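Local coordinates for protein catalase (Pseudomonas syringae, PDB 1M7S) that decomposes hydrogen peroxide into water and oxygen with the help of heme, protecting the cell from peroxide damage, at residues Gly95-Gly107 against Val226-Thr238. Numbering follows the deposited sequence.
Sequences GNHSPETLRDPHG and VAQVQSKDYSHLT
The loop between barrel strands 82-90 and 107-114 meets the consecutive helices 223-232 and 236-246, and Glu100 reaches from it to the first turn of the second. Its CG lies anti to the carbonyl carbon (chi1 -74°) and the chain runs extended from there, which carries the carboxylate to Thr238, where two bonds hold it. OE1 accepts a hydrogen bond from Thr238 OG1 (2.6 Å) on its syn lone pair, while OE2 receives Thr238 N at 2.6 Å, also from the syn side but 26° out of the carboxylate plane. The amino end of the helix probably favours the charged form of this buried acid; Arg54 adds a long, weak ion pair. The backbone joins in, with Glu100 N donating to Tyr234 O over 2.9 Å. A water bridges Asp233 O (2.9 Å), His236 N and the edge of the His236 ring at ND1 (2.7 Å), with a weak bond to Glu100 N. His236 NE2 is hydrogen-bonded to Pro182 O, so the ring is held at both nitrogens.

One residue on, Thr101 turns to helix 223-232. Its OG1 donates to Gln230 OE1 at 2.7 Å, while CG2 lies 3.7 Å from both Val229 CG1 and His236 CE1. Gln230 NE2 is meanwhile engaged by Gln230 O of a second subunit, as is Tyr234 OH by Asp153 of that subunit.

Leu237 CG packs on Glu100 CB, and its CD1 meets His106, close to the predicted catalytic His52 and Asn124. Loop, helix start and subunit boundary thus converge in an arrangement that fits the heme-bearing beta-barrel of a tetrameric catalase.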
loop_
_atom_site.group_PDB
_atom_site.type_symbol
_atom_site.label_atom_id
_atom_site.label_comp_id
_atom_site.label_asym_id
_atom_site.label_seq_id
_atom_site.Cartn_x
_atom_site.Cartn_y
_atom_site.Cartn_z
ATOM N N GLY A 95 -5.295 19.966 7.820
ATOM C CA GLY A 95 -5.803 18.610 7.761
ATOM C C GLY A 95 -7.233 18.388 8.226
ATOM O O GLY A 95 -8.037 19.304 8.436
ATOM N N ASN A 96 -7.608 17.092 8.330
ATOM C CA ASN A 96 -8.957 16.799 8.787
ATOM C C ASN A 96 -9.162 17.320 10.210
ATOM O O ASN A 96 -8.302 17.327 11.094
ATOM C CB ASN A 96 -9.363 15.343 8.961
ATOM C CG ASN A 96 -8.545 14.445 8.070
ATOM O OD1 ASN A 96 -8.835 14.345 6.875
ATOM N ND2 ASN A 96 -7.528 13.833 8.638
ATOM N N HIS A 97 -10.410 17.757 10.371
ATOM C CA HIS A 97 -10.817 18.315 11.633
ATOM C C HIS A 97 -10.018 19.570 11.904
ATOM O O HIS A 97 -10.339 20.090 12.967
ATOM C CB HIS A 97 -10.679 17.279 12.740
ATOM C CG HIS A 97 -11.602 16.111 12.531
ATOM N ND1 HIS A 97 -11.385 14.860 13.061
ATOM C CD2 HIS A 97 -12.775 16.003 11.835
ATOM C CE1 HIS A 97 -12.368 14.057 12.690
ATOM N NE2 HIS A 97 -13.234 14.698 11.937
ATOM N N SER A 98 -9.381 20.254 10.964
ATOM C CA SER A 98 -8.877 21.599 11.198
ATOM C C SER A 98 -10.092 22.527 11.231
ATOM O O SER A 98 -11.092 22.243 10.543
ATOM C CB SER A 98 -7.956 22.042 10.059
ATOM O OG SER A 98 -8.575 22.011 8.754
ATOM N N PRO A 99 -10.035 23.618 11.964
ATOM C CA PRO A 99 -11.086 24.581 12.083
ATOM C C PRO A 99 -11.480 25.085 10.707
ATOM O O PRO A 99 -10.631 25.496 9.925
ATOM C CB PRO A 99 -10.554 25.780 12.919
ATOM C CG PRO A 99 -9.452 25.070 13.714
ATOM C CD PRO A 99 -8.861 23.982 12.811
ATOM N N GLU A 100 -12.777 25.127 10.408
ATOM C CA GLU A 100 -13.244 25.598 9.111
ATOM C C GLU A 100 -13.191 27.115 9.051
ATOM O O GLU A 100 -13.303 27.702 7.973
ATOM C CB GLU A 100 -14.623 24.953 8.780
ATOM C CG GLU A 100 -14.434 23.474 8.388
ATOM C CD GLU A 100 -15.736 22.737 8.159
ATOM O OE1 GLU A 100 -15.793 21.678 7.495
ATOM O OE2 GLU A 100 -16.814 23.162 8.649
ATOM N N THR A 101 -12.886 27.820 10.150
ATOM C CA THR A 101 -12.627 29.245 10.219
ATOM C C THR A 101 -11.221 29.663 9.802
ATOM O O THR A 101 -10.923 30.866 9.657
ATOM C CB THR A 101 -12.755 29.758 11.688
ATOM O OG1 THR A 101 -12.288 28.737 12.601
ATOM C CG2 THR A 101 -14.191 30.071 12.016
ATOM N N LEU A 102 -10.320 28.731 9.509
ATOM C CA LEU A 102 -8.960 29.121 9.125
ATOM C C LEU A 102 -8.968 29.830 7.770
ATOM O O LEU A 102 -9.720 29.431 6.867
ATOM C CB LEU A 102 -8.031 27.921 9.081
ATOM C CG LEU A 102 -7.808 27.200 10.432
ATOM C CD1 LEU A 102 -6.639 26.218 10.215
ATOM C CD2 LEU A 102 -7.512 28.165 11.544
ATOM N N ARG A 103 -8.203 30.892 7.688
ATOM C CA ARG A 103 -8.116 31.716 6.477
ATOM C C ARG A 103 -7.571 30.909 5.312
ATOM O O ARG A 103 -6.479 30.357 5.419
ATOM C CB ARG A 103 -7.209 32.940 6.732
ATOM C CG ARG A 103 -7.054 33.777 5.414
ATOM C CD ARG A 103 -6.150 34.991 5.768
ATOM N NE ARG A 103 -6.776 35.688 6.908
ATOM C CZ ARG A 103 -7.856 36.462 6.736
ATOM N NH1 ARG A 103 -8.495 36.719 5.584
ATOM N NH2 ARG A 103 -8.343 36.993 7.837
ATOM N N ASP A 104 -8.269 30.852 4.168
ATOM C CA ASP A 104 -7.773 30.073 3.027
ATOM C C ASP A 104 -8.750 30.290 1.872
ATOM O O ASP A 104 -9.895 30.709 2.111
ATOM C CB ASP A 104 -7.959 28.577 3.381
ATOM C CG ASP A 104 -6.739 27.704 3.565
ATOM O OD1 ASP A 104 -6.899 26.487 3.922
ATOM O OD2 ASP A 104 -5.590 28.185 3.364
ATOM N N PRO A 105 -8.362 29.912 0.671
ATOM C CA PRO A 105 -9.283 29.792 -0.456
ATOM C C PRO A 105 -10.136 28.576 -0.087
ATOM O O PRO A 105 -9.768 27.773 0.821
ATOM C CB PRO A 105 -8.466 29.397 -1.705
ATOM C CG PRO A 105 -7.044 29.533 -1.192
ATOM C CD PRO A 105 -7.071 29.326 0.334
ATOM N N HIS A 106 -11.279 28.379 -0.720
ATOM C CA HIS A 106 -12.115 27.204 -0.476
ATOM C C HIS A 106 -12.406 26.514 -1.808
ATOM O O HIS A 106 -12.776 27.191 -2.779
ATOM C CB HIS A 106 -13.412 27.548 0.277
ATOM C CG HIS A 106 -13.049 27.877 1.700
ATOM N ND1 HIS A 106 -12.712 29.161 2.088
ATOM C CD2 HIS A 106 -12.892 27.042 2.774
ATOM C CE1 HIS A 106 -12.390 29.120 3.377
ATOM N NE2 HIS A 106 -12.505 27.873 3.792
ATOM N N GLY A 107 -12.280 25.190 -1.781
ATOM C CA GLY A 107 -12.558 24.377 -2.975
ATOM C C GLY A 107 -14.066 24.274 -3.210
ATOM O O GLY A 107 -14.844 24.216 -2.249
ATOM N N VAL A 226 -14.763 35.859 12.941
ATOM C CA VAL A 226 -14.072 34.568 12.816
ATOM C C VAL A 226 -13.701 34.016 14.190
ATOM O O VAL A 226 -13.960 32.855 14.520
ATOM C CB VAL A 226 -12.799 34.789 11.970
ATOM C CG1 VAL A 226 -11.801 33.643 12.116
ATOM C CG2 VAL A 226 -13.233 34.978 10.521
ATOM N N ALA A 227 -13.106 34.876 15.026
ATOM C CA ALA A 227 -12.669 34.407 16.358
ATOM C C ALA A 227 -13.862 33.981 17.184
ATOM O O ALA A 227 -13.908 32.948 17.878
ATOM C CB ALA A 227 -11.835 35.548 16.948
ATOM N N GLN A 228 -14.958 34.772 17.163
ATOM C CA GLN A 228 -16.173 34.415 17.874
ATOM C C GLN A 228 -16.732 33.083 17.414
ATOM O O GLN A 228 -17.086 32.255 18.255
ATOM C CB GLN A 228 -17.248 35.505 17.649
ATOM C CG GLN A 228 -18.423 35.327 18.592
ATOM C CD GLN A 228 -19.134 36.663 18.759
ATOM O OE1 GLN A 228 -18.571 37.762 18.677
ATOM N NE2 GLN A 228 -20.427 36.558 19.027
ATOM N N VAL A 229 -16.771 32.774 16.116
ATOM C CA VAL A 229 -17.267 31.502 15.607
ATOM C C VAL A 229 -16.349 30.351 16.023
ATOM O O VAL A 229 -16.783 29.332 16.593
ATOM C CB VAL A 229 -17.388 31.479 14.060
ATOM C CG1 VAL A 229 -17.614 30.072 13.489
ATOM C CG2 VAL A 229 -18.529 32.367 13.548
ATOM N N GLN A 230 -15.043 30.581 15.857
ATOM C CA GLN A 230 -14.022 29.571 16.147
ATOM C C GLN A 230 -13.993 29.199 17.620
ATOM O O GLN A 230 -13.610 28.094 18.041
ATOM C CB GLN A 230 -12.621 30.053 15.710
ATOM C CG GLN A 230 -11.544 28.947 15.852
ATOM C CD GLN A 230 -10.219 29.329 15.265
ATOM O OE1 GLN A 230 -10.189 29.617 14.049
ATOM N NE2 GLN A 230 -9.123 29.374 16.037
ATOM N N SER A 231 -14.391 30.143 18.465
ATOM C CA SER A 231 -14.433 29.886 19.916
ATOM C C SER A 231 -15.335 28.715 20.286
ATOM O O SER A 231 -15.117 28.009 21.288
ATOM C CB SER A 231 -14.884 31.144 20.669
ATOM O OG SER A 231 -16.273 31.382 20.531
ATOM N N LYS A 232 -16.406 28.510 19.551
ATOM C CA LYS A 232 -17.350 27.454 19.791
ATOM C C LYS A 232 -17.538 26.466 18.651
ATOM O O LYS A 232 -18.214 25.457 18.904
ATOM C CB LYS A 232 -18.762 28.017 20.018
ATOM C CG LYS A 232 -18.902 29.423 20.572
ATOM C CD LYS A 232 -19.611 29.461 21.914
ATOM C CE LYS A 232 -18.812 28.765 22.999
ATOM N NZ LYS A 232 -19.061 29.379 24.332
ATOM N N ASP A 233 -17.069 26.693 17.424
ATOM C CA ASP A 233 -17.450 25.762 16.356
ATOM C C ASP A 233 -16.260 25.601 15.420
ATOM O O ASP A 233 -16.046 26.594 14.746
ATOM C CB ASP A 233 -18.634 26.336 15.584
ATOM C CG ASP A 233 -19.275 25.406 14.577
ATOM O OD1 ASP A 233 -18.711 24.320 14.337
ATOM O OD2 ASP A 233 -20.369 25.703 14.057
ATOM N N TYR A 234 -15.619 24.447 15.405
ATOM C CA TYR A 234 -14.498 24.274 14.472
ATOM C C TYR A 234 -15.015 23.660 13.191
ATOM O O TYR A 234 -14.254 23.419 12.264
ATOM C CB TYR A 234 -13.381 23.454 15.148
ATOM C CG TYR A 234 -13.741 22.008 15.376
ATOM C CD1 TYR A 234 -13.386 21.046 14.451
ATOM C CD2 TYR A 234 -14.464 21.619 16.499
ATOM C CE1 TYR A 234 -13.737 19.710 14.619
ATOM C CE2 TYR A 234 -14.856 20.296 16.667
ATOM C CZ TYR A 234 -14.465 19.364 15.734
ATOM O OH TYR A 234 -14.843 18.045 15.915
ATOM N N SER A 235 -16.343 23.447 13.047
ATOM C CA SER A 235 -16.886 22.857 11.807
ATOM C C SER A 235 -18.075 23.715 11.345
ATOM O O SER A 235 -19.076 23.158 10.897
ATOM C CB SER A 235 -17.406 21.431 11.999
ATOM O OG SER A 235 -16.361 20.509 12.335
ATOM N N HIS A 236 -17.839 25.026 11.271
ATOM C CA HIS A 236 -18.971 25.921 10.963
ATOM C C HIS A 236 -19.461 25.789 9.521
ATOM O O HIS A 236 -20.700 25.842 9.319
ATOM C CB HIS A 236 -18.705 27.351 11.334
ATOM C CG HIS A 236 -18.007 28.220 10.357
ATOM N ND1 HIS A 236 -16.660 28.067 10.077
ATOM C CD2 HIS A 236 -18.438 29.215 9.554
ATOM C CE1 HIS A 236 -16.273 28.941 9.166
ATOM N NE2 HIS A 236 -17.343 29.650 8.836
ATOM N N LEU A 237 -18.570 25.501 8.602
ATOM C CA LEU A 237 -19.018 25.376 7.212
ATOM C C LEU A 237 -19.740 24.051 7.037
ATOM O O LEU A 237 -20.762 24.050 6.344
ATOM C CB LEU A 237 -17.818 25.446 6.255
ATOM C CG LEU A 237 -17.026 26.774 6.396
ATOM C CD1 LEU A 237 -15.759 26.695 5.509
ATOM C CD2 LEU A 237 -17.823 27.992 5.984
ATOM N N THR A 238 -19.251 22.962 7.640
ATOM C CA THR A 238 -19.975 21.682 7.470
ATOM C C THR A 238 -21.363 21.767 8.112
ATOM O O THR A 238 -22.406 21.287 7.585
ATOM C CB THR A 238 -19.179 20.508 8.071
ATOM O OG1 THR A 238 -17.962 20.303 7.312
ATOM C CG2 THR A 238 -19.969 19.207 7.994
HETATM O O HOH W 1 -15.461 26.421 11.909
#